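Local coordinates for single-stranded DNA-binding protein (PDB 5ODK) that probably binds single-stranded DNA through an OB fold, in keeping with a part in phage DNA replication, at residues S20-V25 with S146-P151; P33-P38 with E137-G142; T52-K57 with K102-G107; S88-K93 with K160-N165. One frame throughout, in Å; residues are numbered along the deposited sequence.

Contact 1: S20-V25 with S146-P151. With PO4 (phosphate ion), chain D.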
# COMPACT_ATOMS: atom_id res chain seq x y z
N SER A 20 -12.98 -10.22 1.27
CA SER A 20 -13.46 -8.92 1.63
C SER A 20 -12.89 -7.78 0.76
O SER A 20 -13.19 -6.60 0.98
CB SER A 20 -13.07 -8.69 3.09
OG SER A 20 -11.67 -8.93 3.23
N GLY A 21 -12.05 -8.11 -0.21
CA GLY A 21 -11.45 -7.13 -1.11
C GLY A 21 -10.12 -6.58 -0.68
O GLY A 21 -9.47 -5.84 -1.42
N HIS A 22 -9.69 -6.91 0.55
CA HIS A 22 -8.34 -6.58 0.96
C HIS A 22 -7.31 -7.20 0.05
O HIS A 22 -7.58 -8.27 -0.54
CB HIS A 22 -8.09 -7.05 2.40
CG HIS A 22 -8.93 -6.36 3.42
ND1 HIS A 22 -10.23 -6.73 3.68
CD2 HIS A 22 -8.65 -5.34 4.27
CE1 HIS A 22 -10.70 -5.98 4.66
NE2 HIS A 22 -9.77 -5.10 5.01
N ILE A 23 -6.18 -6.53 -0.07
CA ILE A 23 -5.09 -6.97 -0.90
C ILE A 23 -3.82 -6.93 -0.06
O ILE A 23 -3.45 -5.86 0.45
CB ILE A 23 -4.92 -6.06 -2.14
CG1 ILE A 23 -6.24 -5.94 -2.90
CG2 ILE A 23 -3.80 -6.58 -3.04
CD1 ILE A 23 -6.22 -4.84 -3.94
N LYS A 24 -3.11 -8.05 0.03
CA LYS A 24 -1.76 -8.07 0.60
C LYS A 24 -0.75 -7.97 -0.52
O LYS A 24 -0.82 -8.75 -1.47
CB LYS A 24 -1.50 -9.34 1.42
CG LYS A 24 -0.13 -9.38 2.09
CD LYS A 24 0.03 -10.65 2.92
CE LYS A 24 1.38 -10.75 3.58
NZ LYS A 24 1.41 -11.99 4.42
N VAL A 25 0.14 -6.98 -0.45
CA VAL A 25 1.31 -6.87 -1.31
C VAL A 25 2.51 -7.23 -0.47
O VAL A 25 2.76 -6.62 0.58
CB VAL A 25 1.45 -5.52 -2.00
CG1 VAL A 25 0.32 -5.33 -3.00
CG2 VAL A 25 1.61 -4.36 -1.06
N SER A 146 5.69 -6.11 4.05
CA SER A 146 4.48 -6.58 3.40
C SER A 146 3.34 -5.79 3.97
O SER A 146 3.36 -5.40 5.14
CB SER A 146 4.27 -8.07 3.61
OG SER A 146 5.34 -8.76 3.03
N SER A 147 2.33 -5.49 3.18
CA SER A 147 1.28 -4.58 3.63
C SER A 147 -0.07 -5.01 3.13
O SER A 147 -0.19 -5.48 1.98
CB SER A 147 1.60 -3.16 3.16
OG SER A 147 0.62 -2.20 3.49
N VAL A 148 -1.10 -4.83 3.94
CA VAL A 148 -2.49 -5.02 3.54
C VAL A 148 -3.14 -3.67 3.33
O VAL A 148 -3.09 -2.79 4.22
CB VAL A 148 -3.29 -5.89 4.53
CG1 VAL A 148 -4.72 -6.04 4.05
CG2 VAL A 148 -2.65 -7.25 4.69
N ILE A 149 -3.73 -3.54 2.14
CA ILE A 149 -4.40 -2.33 1.71
C ILE A 149 -5.80 -2.68 1.20
O ILE A 149 -6.11 -3.87 0.98
CB ILE A 149 -3.59 -1.59 0.61
CG1 ILE A 149 -3.46 -2.44 -0.67
CG2 ILE A 149 -2.21 -1.20 1.13
CD1 ILE A 149 -2.86 -1.71 -1.84
N ARG A 150 -6.63 -1.68 1.01
CA ARG A 150 -7.89 -1.93 0.30
C ARG A 150 -8.30 -0.65 -0.41
O ARG A 150 -8.28 0.42 0.18
CB ARG A 150 -9.01 -2.38 1.23
CG ARG A 150 -10.15 -2.98 0.40
CD ARG A 150 -11.17 -3.71 1.23
NE ARG A 150 -11.99 -2.79 2.02
CZ ARG A 150 -13.05 -3.17 2.73
NH1 ARG A 150 -13.38 -4.47 2.85
NH2 ARG A 150 -13.77 -2.25 3.35
N PRO A 151 -8.70 -0.77 -1.69
CA PRO A 151 -9.10 0.45 -2.41
C PRO A 151 -10.39 1.07 -1.87
O PRO A 151 -11.23 0.40 -1.24
CB PRO A 151 -9.37 -0.08 -3.81
CG PRO A 151 -8.60 -1.34 -3.93
CD PRO A 151 -8.77 -1.96 -2.56
P PO4 D . -14.70 1.42 2.30
O1 PO4 D . -13.68 0.55 2.85
O2 PO4 D . -16.02 0.77 2.73
O3 PO4 D . -14.62 2.89 2.76
O4 PO4 D . -14.69 1.41 0.76
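Ser20 meets the other segment through its carbonyl oxygen, which takes a bent hydrogen bond (135°) from Arg150 NH1, 2.8 Å from Ser20 O. A turn at chi3 (71°) in the otherwise extended arginine side chain swings its guanidinium to this position. Its other terminal nitrogen, NH2, reaches outward, in the guanidinium plane, to O1 of a phosphate ion 2.8 Å away, probably carried over from crystallisation. Gly21 lays its carbonyl oxygen against CG of the same arginine. At His22 the imidazole receives Arg150 CD over one face, 4.0 Å from the ring centroid and almost on the normal, a CH-pi contact; a hydrogen bond of 2.7 Å between Ser20 OG and His22 ND1 limits the ring's rotation. Regular pairing starts with Ile23, whose N and O both bond to Ile149 (Ile23 N to Ile149 O 2.9 Å); its CD1 runs on to Pro151 CD at 4.1 Å. Lys24 forms the next, non-hydrogen-bonded pair: its CB sits 4.0 Å from Val148 CG2, and the straight chain carries CE over Ser146 CB. Val25 completes the set with two backbone bonds to Ser147. Ile23 and Val25 face helix 61-76, while Lys24 and Val148 lie on the reverse side. This antiparallel arrangement matches the first-to-fourth strand pairing of an OB-fold barrel.

Contact 2: P33-P38 with E137-G142; sequences PHLDKP and EEIYGG
Leu35 and Ile139 are brought together by their first torsions. In Leu35 a chi1 of -55° sets CG beside the backbone N, and the extended chi2 (178°) then carries CD1 forward; in Ile139 a chi1 of -62° turns the CG2 branch anti to the nitrogen. The two methyl groups meet at 4.0 Å, Leu35 CD1 against Ile139 CG2, with the side chains at about a right angle, a small apolar touch. Pro33 supplies the broader surface. Its CG and CD lie against backbone rather than a side chain: CG comes 3.5 Å from Ile139 O and 3.7 Å from Gly141 N, and CD rests 3.8 Å from Gly141 CA. The proline thus spans the peptide groups on either side of Tyr140, whose CB departs from the other segment and whose OH bonds to Asp174. No hydrogen bond links the segments, and only 164 Å² is buried, so the segments meet through van der Waals contact. Polar fastening comes from outside: Gly142 O accepts from Arg29 NE, and Glu138 O from Lys171 NZ. Leu35 also packs on Ile135 of helix 132-138 and on Leu166, while Ile139, the first residue to leave that helix, lies on Val169; the end of strand 28-34 and the helix exit therefore meet beside strand 159-173.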
# COMPACT_ATOMS: atom_id res chain seq x y z
N PRO A 33 7.51 6.43 5.31
CA PRO A 33 6.58 5.91 6.30
C PRO A 33 6.14 6.97 7.32
O PRO A 33 6.99 7.72 7.84
CB PRO A 33 7.37 4.82 7.01
CG PRO A 33 8.80 5.27 6.86
CD PRO A 33 8.84 5.86 5.46
N HIS A 34 4.84 7.00 7.57
CA HIS A 34 4.21 7.77 8.66
C HIS A 34 3.25 6.87 9.35
O HIS A 34 2.05 6.91 9.17
CB HIS A 34 3.57 9.03 8.14
CG HIS A 34 4.54 10.01 7.60
ND1 HIS A 34 5.37 10.75 8.42
CD2 HIS A 34 4.88 10.33 6.34
CE1 HIS A 34 6.15 11.52 7.68
NE2 HIS A 34 5.86 11.29 6.41
N LEU A 35 3.84 6.00 10.17
CA LEU A 35 3.14 4.95 10.90
C LEU A 35 3.10 5.21 12.40
O LEU A 35 2.34 4.56 13.13
CB LEU A 35 3.77 3.60 10.66
CG LEU A 35 3.91 3.17 9.21
CD1 LEU A 35 4.61 1.83 9.12
CD2 LEU A 35 2.58 3.14 8.46
N ASP A 36 3.96 6.11 12.84
CA ASP A 36 4.16 6.40 14.24
C ASP A 36 3.10 7.32 14.80
O ASP A 36 2.59 7.09 15.93
CB ASP A 36 5.59 6.93 14.47
CG ASP A 36 5.98 8.13 13.65
OD1 ASP A 36 5.40 8.39 12.55
OD2 ASP A 36 6.95 8.82 14.06
N LYS A 37 2.87 8.39 14.06
CA LYS A 37 1.97 9.42 14.42
C LYS A 37 1.41 9.93 13.09
O LYS A 37 2.09 9.92 12.04
CB LYS A 37 2.68 10.56 15.20
CG LYS A 37 3.18 10.13 16.58
CD LYS A 37 3.83 11.23 17.38
CE LYS A 37 4.43 10.66 18.66
NZ LYS A 37 5.06 11.75 19.43
N PRO A 38 0.16 10.41 13.13
CA PRO A 38 -0.38 10.90 11.88
C PRO A 38 0.17 12.27 11.52
O PRO A 38 0.71 12.98 12.36
CB PRO A 38 -1.89 10.90 12.11
CG PRO A 38 -2.04 11.02 13.60
CD PRO A 38 -0.82 10.43 14.23
N GLU A 137 11.55 3.71 14.31
CA GLU A 137 12.84 3.06 14.18
C GLU A 137 12.77 1.74 13.40
O GLU A 137 13.70 1.41 12.64
CB GLU A 137 13.39 2.68 15.57
CG GLU A 137 13.98 3.78 16.38
CD GLU A 137 14.70 3.29 17.62
OE1 GLU A 137 14.51 2.12 18.06
OE2 GLU A 137 15.45 4.10 18.16
N GLU A 138 11.71 0.97 13.65
CA GLU A 138 11.59 -0.38 13.09
C GLU A 138 11.39 -0.31 11.57
O GLU A 138 12.01 -1.06 10.81
CB GLU A 138 10.38 -1.12 13.70
CG GLU A 138 10.06 -2.55 13.20
CD GLU A 138 10.91 -3.61 13.84
OE1 GLU A 138 11.51 -3.33 14.91
OE2 GLU A 138 10.97 -4.72 13.27
N ILE A 139 10.47 0.54 11.15
CA ILE A 139 10.07 0.61 9.72
C ILE A 139 10.49 1.98 9.17
O ILE A 139 9.78 2.97 9.25
CB ILE A 139 8.58 0.24 9.55
CG1 ILE A 139 8.37 -1.21 10.01
CG2 ILE A 139 8.16 0.42 8.09
CD1 ILE A 139 6.94 -1.64 10.08
N TYR A 140 11.67 2.00 8.60
CA TYR A 140 12.26 3.21 8.05
C TYR A 140 12.17 3.14 6.53
O TYR A 140 12.18 2.05 5.95
CB TYR A 140 13.72 3.36 8.54
CG TYR A 140 14.55 2.13 8.28
CD1 TYR A 140 14.61 1.09 9.19
CD2 TYR A 140 15.23 1.96 7.08
CE1 TYR A 140 15.28 -0.08 8.92
CE2 TYR A 140 15.92 0.80 6.80
CZ TYR A 140 15.95 -0.22 7.72
OH TYR A 140 16.61 -1.37 7.45
N GLY A 141 12.20 4.30 5.88
CA GLY A 141 12.18 4.34 4.42
C GLY A 141 13.41 3.61 3.91
O GLY A 141 14.54 3.92 4.31
N GLY A 142 13.19 2.65 3.01
CA GLY A 142 14.26 1.82 2.48
C GLY A 142 14.21 0.38 2.93
O GLY A 142 14.81 -0.47 2.29

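Contact 3: T52-K57 with K102-G107; sequences TLLMPK and KPECEG
Lys57 and Gly107 form the closely fitted end of this contact. Lys57 N donates to Gly107 O at 2.9 Å in an essentially straight bond (179°), and the first part of the lysine side chain folds over the same acceptor, its CG lying 3.4 Å from Gly107 O. Beyond CG the chain is extended, taking NZ clear of the glycine to salt bridges with Asp94 and Asp96 and a cation-pi contact with Trp109. Apolar packing, a few residues earlier in the strand, is also snug. The two methyls of Leu54 divide the 3-10 turn between them: CD1 touches the Glu104 side chain, 3.8 Å from its CG, and CD2 meets Cys105 SG at 4.0 Å. That turn is tied internally, Cys105 N being 3.0 Å from Lys102 O.

On the outer side the bonding loosens. The Glu104 side chain leaves its backbone between N and the carbonyl carbon (chi1 73°) and bends again at chi2 (-82°), which brings its carboxylate back toward Lys102; the resulting salt bridge is long, 3.4 Å between Lys102 NZ and Glu104 OE2, and weak as a hydrogen bond. Lys102 NZ has a second partner in Tyr32 OH. Glu106 is turned away toward solvent.

Asp96 connects the two chemistries, since one carboxylate oxygen takes Gly107 N and the other Lys57 NZ. A lysine held by two aspartates beside an aromatic ring would probably stay charged, and Asp96 holds both residues of the backbone bond, through other atoms.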
# COMPACT_ATOMS: atom_id res chain seq x y z
N THR A 52 4.45 4.84 1.28
CA THR A 52 4.60 4.54 -0.12
C THR A 52 5.26 3.15 -0.20
O THR A 52 6.19 2.85 0.55
CB THR A 52 5.43 5.62 -0.83
OG1 THR A 52 4.67 6.83 -0.84
CG2 THR A 52 5.75 5.20 -2.27
N LEU A 53 4.77 2.33 -1.12
CA LEU A 53 5.28 0.97 -1.33
C LEU A 53 5.85 0.90 -2.73
O LEU A 53 5.16 1.26 -3.70
CB LEU A 53 4.19 -0.05 -1.13
CG LEU A 53 3.44 0.03 0.20
CD1 LEU A 53 2.26 -0.90 0.19
CD2 LEU A 53 4.33 -0.27 1.41
N LEU A 54 7.10 0.48 -2.85
CA LEU A 54 7.77 0.32 -4.11
C LEU A 54 7.77 -1.16 -4.43
O LEU A 54 8.44 -1.97 -3.76
CB LEU A 54 9.17 0.87 -4.00
CG LEU A 54 9.25 2.33 -3.60
CD1 LEU A 54 10.70 2.73 -3.43
CD2 LEU A 54 8.54 3.26 -4.57
N MET A 55 6.99 -1.54 -5.44
CA MET A 55 6.73 -2.94 -5.70
C MET A 55 7.47 -3.36 -6.98
O MET A 55 7.12 -2.92 -8.08
CB MET A 55 5.22 -3.14 -5.82
CG MET A 55 4.81 -4.55 -6.03
SD MET A 55 3.04 -4.77 -5.76
CE MET A 55 2.39 -4.13 -7.28
N PRO A 56 8.53 -4.20 -6.88
CA PRO A 56 9.29 -4.59 -8.09
C PRO A 56 8.42 -5.24 -9.15
O PRO A 56 7.72 -6.23 -8.90
CB PRO A 56 10.34 -5.54 -7.55
CG PRO A 56 10.58 -5.05 -6.14
CD PRO A 56 9.22 -4.64 -5.65
N LYS A 57 8.45 -4.66 -10.34
CA LYS A 57 7.58 -5.14 -11.42
C LYS A 57 7.84 -6.60 -11.78
O LYS A 57 6.89 -7.34 -12.04
CB LYS A 57 7.77 -4.29 -12.67
CG LYS A 57 7.31 -2.85 -12.55
CD LYS A 57 7.52 -2.10 -13.84
CE LYS A 57 6.94 -0.70 -13.84
NZ LYS A 57 7.26 -0.01 -15.11
N LYS A 102 13.47 10.31 -9.18
CA LYS A 102 13.50 9.46 -8.00
C LYS A 102 13.99 8.05 -8.38
O LYS A 102 13.20 7.17 -8.66
CB LYS A 102 12.13 9.46 -7.30
CG LYS A 102 11.61 10.84 -6.93
CD LYS A 102 10.34 10.86 -6.08
CE LYS A 102 10.46 10.18 -4.70
NZ LYS A 102 11.53 10.73 -3.80
N PRO A 103 15.33 7.81 -8.37
CA PRO A 103 15.93 6.52 -8.85
C PRO A 103 15.51 5.20 -8.14
O PRO A 103 15.57 4.12 -8.73
CB PRO A 103 17.44 6.70 -8.65
CG PRO A 103 17.66 8.05 -8.16
CD PRO A 103 16.37 8.79 -7.99
N GLU A 104 15.13 5.29 -6.89
CA GLU A 104 14.62 4.12 -6.20
C GLU A 104 13.30 3.60 -6.79
O GLU A 104 12.86 2.51 -6.43
CB GLU A 104 14.44 4.43 -4.72
CG GLU A 104 13.26 5.32 -4.35
CD GLU A 104 13.46 6.82 -4.48
OE1 GLU A 104 14.52 7.30 -4.97
OE2 GLU A 104 12.49 7.52 -4.09
N CYS A 105 12.66 4.40 -7.65
CA CYS A 105 11.41 4.00 -8.32
C CYS A 105 11.62 3.22 -9.63
O CYS A 105 10.65 2.74 -10.23
CB CYS A 105 10.54 5.24 -8.55
SG CYS A 105 10.00 6.06 -7.04
N GLU A 106 12.86 3.06 -10.06
CA GLU A 106 13.13 2.36 -11.33
C GLU A 106 12.70 0.91 -11.20
O GLU A 106 13.00 0.21 -10.22
CB GLU A 106 14.62 2.43 -11.70
CG GLU A 106 14.99 1.71 -12.99
CD GLU A 106 16.45 1.88 -13.36
OE1 GLU A 106 17.27 2.21 -12.47
OE2 GLU A 106 16.76 1.66 -14.54
N GLY A 107 11.97 0.44 -12.20
CA GLY A 107 11.47 -0.93 -12.20
C GLY A 107 10.45 -1.23 -11.13
O GLY A 107 10.23 -2.38 -10.80

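Contact 4: S88-K93 with K160-N165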
# COMPACT_ATOMS: atom_id res chain seq x y z
N SER A 88 -3.91 9.05 -13.65
CA SER A 88 -3.16 9.95 -12.76
C SER A 88 -3.75 10.10 -11.37
O SER A 88 -3.09 10.63 -10.50
CB SER A 88 -3.03 11.34 -13.37
OG SER A 88 -4.30 11.95 -13.47
N MET A 89 -4.98 9.62 -11.19
CA MET A 89 -5.72 9.77 -9.95
C MET A 89 -5.93 8.43 -9.25
O MET A 89 -6.77 8.32 -8.37
CB MET A 89 -7.04 10.48 -10.28
CG MET A 89 -6.82 11.89 -10.83
SD MET A 89 -6.13 12.99 -9.57
CE MET A 89 -7.64 13.70 -8.92
N LEU A 90 -5.10 7.45 -9.60
CA LEU A 90 -5.09 6.16 -8.91
C LEU A 90 -3.96 6.10 -7.88
O LEU A 90 -2.93 6.76 -8.02
CB LEU A 90 -4.89 5.01 -9.93
CG LEU A 90 -5.89 4.90 -11.05
CD1 LEU A 90 -5.48 3.78 -12.01
CD2 LEU A 90 -7.30 4.75 -10.53
N PHE A 91 -4.14 5.21 -6.91
CA PHE A 91 -3.12 5.04 -5.86
C PHE A 91 -1.87 4.30 -6.33
O PHE A 91 -0.91 4.20 -5.56
CB PHE A 91 -3.71 4.30 -4.64
CG PHE A 91 -4.14 2.87 -4.89
CD1 PHE A 91 -3.23 1.85 -4.86
CD2 PHE A 91 -5.48 2.55 -5.11
CE1 PHE A 91 -3.61 0.54 -5.05
CE2 PHE A 91 -5.87 1.25 -5.29
CZ PHE A 91 -4.93 0.23 -5.23
N ILE A 92 -1.90 3.73 -7.55
CA ILE A 92 -0.76 2.97 -8.08
C ILE A 92 -0.29 3.69 -9.34
O ILE A 92 -1.10 4.02 -10.19
CB ILE A 92 -1.09 1.50 -8.31
CG1 ILE A 92 0.15 0.72 -8.80
CG2 ILE A 92 -2.29 1.30 -9.24
CD1 ILE A 92 0.00 -0.79 -8.74
N LYS A 93 1.01 3.91 -9.44
CA LYS A 93 1.63 4.62 -10.53
C LYS A 93 2.86 3.88 -11.03
O LYS A 93 3.38 2.96 -10.37
CB LYS A 93 2.00 6.07 -10.08
CG LYS A 93 0.76 6.93 -9.86
CD LYS A 93 0.95 8.39 -9.45
CE LYS A 93 -0.38 9.12 -9.53
NZ LYS A 93 -0.23 10.53 -9.11
N LYS A 160 -11.73 13.16 -8.71
CA LYS A 160 -12.21 11.80 -8.67
C LYS A 160 -11.01 10.87 -8.61
O LYS A 160 -10.13 10.95 -9.46
CB LYS A 160 -13.01 11.49 -9.92
CG LYS A 160 -14.29 12.29 -10.07
CD LYS A 160 -15.00 12.03 -11.41
CE LYS A 160 -16.30 12.80 -11.63
NZ LYS A 160 -16.75 12.60 -13.04
N ARG A 161 -10.96 10.02 -7.58
CA ARG A 161 -9.76 9.23 -7.29
C ARG A 161 -10.14 7.82 -6.89
O ARG A 161 -11.24 7.59 -6.34
CB ARG A 161 -8.91 9.84 -6.15
CG ARG A 161 -8.30 11.22 -6.42
CD ARG A 161 -7.48 11.73 -5.22
NE ARG A 161 -6.60 12.89 -5.50
CZ ARG A 161 -6.94 14.19 -5.47
NH1 ARG A 161 -8.17 14.58 -5.16
NH2 ARG A 161 -6.04 15.12 -5.77
N ILE A 162 -9.21 6.89 -7.11
CA ILE A 162 -9.26 5.61 -6.40
C ILE A 162 -8.03 5.62 -5.48
O ILE A 162 -6.89 5.67 -5.93
CB ILE A 162 -9.24 4.37 -7.30
CG1 ILE A 162 -10.40 4.41 -8.34
CG2 ILE A 162 -9.32 3.10 -6.46
CD1 ILE A 162 -11.79 4.42 -7.75
N ASN A 163 -8.30 5.59 -4.19
CA ASN A 163 -7.31 5.64 -3.13
C ASN A 163 -7.15 4.26 -2.53
O ASN A 163 -7.93 3.34 -2.80
CB ASN A 163 -7.79 6.62 -2.06
CG ASN A 163 -7.92 8.02 -2.54
OD1 ASN A 163 -7.11 8.48 -3.33
ND2 ASN A 163 -9.01 8.67 -2.12
N ALA A 164 -6.15 4.11 -1.65
CA ALA A 164 -5.92 2.86 -0.94
C ALA A 164 -5.86 3.13 0.58
O ALA A 164 -5.05 3.95 1.03
CB ALA A 164 -4.65 2.18 -1.38
N ASN A 165 -6.70 2.44 1.32
CA ASN A 165 -6.59 2.40 2.78
C ASN A 165 -5.39 1.55 3.15
O ASN A 165 -5.17 0.48 2.60
CB ASN A 165 -7.83 1.78 3.42
CG ASN A 165 -8.98 2.75 3.53
OD1 ASN A 165 -8.76 3.89 3.91
ND2 ASN A 165 -10.19 2.29 3.18
O HOH W 1 -5.32 8.37 -5.73
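Met89 and Arg161 make the first bump and hollow. The methionine bends at both chi2 and chi3, so that its terminal methyl sits over one face of the guanidinium, above its centre: CE is 3.6 Å from Arg161 CZ and equally near Arg161 CG. At the root of the same side chain the fit is tight, with Met89 CB 3.2 Å from Lys160 O. Leu90 takes a different course, running alongside Ile162 and pointing the same way, its CD2 packed 3.8 Å from Ile162 CB.

Phe91 provides the main shape match. A chi1 of 65° places its ring between the backbone N and carbonyl carbon and lays it over Ala164, whose small CB fits under one face, 3.7 Å from the ring centroid and 16° off the normal. On the CD2/CE2 side of the ring, CE2 comes 4.1 Å from Ile162 CG2, the two side chains crossing at a slant. A bulky ring is thus matched to the strand's smallest side chain.

Backbone pairing is spare by comparison. Ile162 N donates to Met89 O at 3.1 Å (148°), around the single bridge between Leu90 and Ile162. A water lies 3.0 Å from Met89 O and within bonding distance of Asn163 OD1; which it serves at one time is uncertain. Helix 61-76 covers Leu90 and Phe91 through Ile71. Segment 88-93 runs beside the seam where strand 159-173 meets strand 108-115, Ala164 pairing with Arg114, as at the third-to-fifth strand closure of an OB-fold barrel.

Overall arrangement
Contacts 1 and 4 share the hairpin of strands 144-156 and 159-173, touching where Ile149 CD1 meets Phe91 CE1, and both lie against helix 61-76. Contact 1 is the most central, about 7 Å from the chain centre, and is held by regular backbone pairing; contact 4 relies more on side-chain fit. Contacts 2, 3 and 4 have centres about 13, 12 and 11 Å from the centre of the chain. Contacts 2 and 3 attach loops or strand ends to the sheet: contact 2 by van der Waals packing with no hydrogen bond, contact 3 by one straight bond with charged groups around it. Leu53 links contact 3 to contact 1 by packing on Val25 and Ser147.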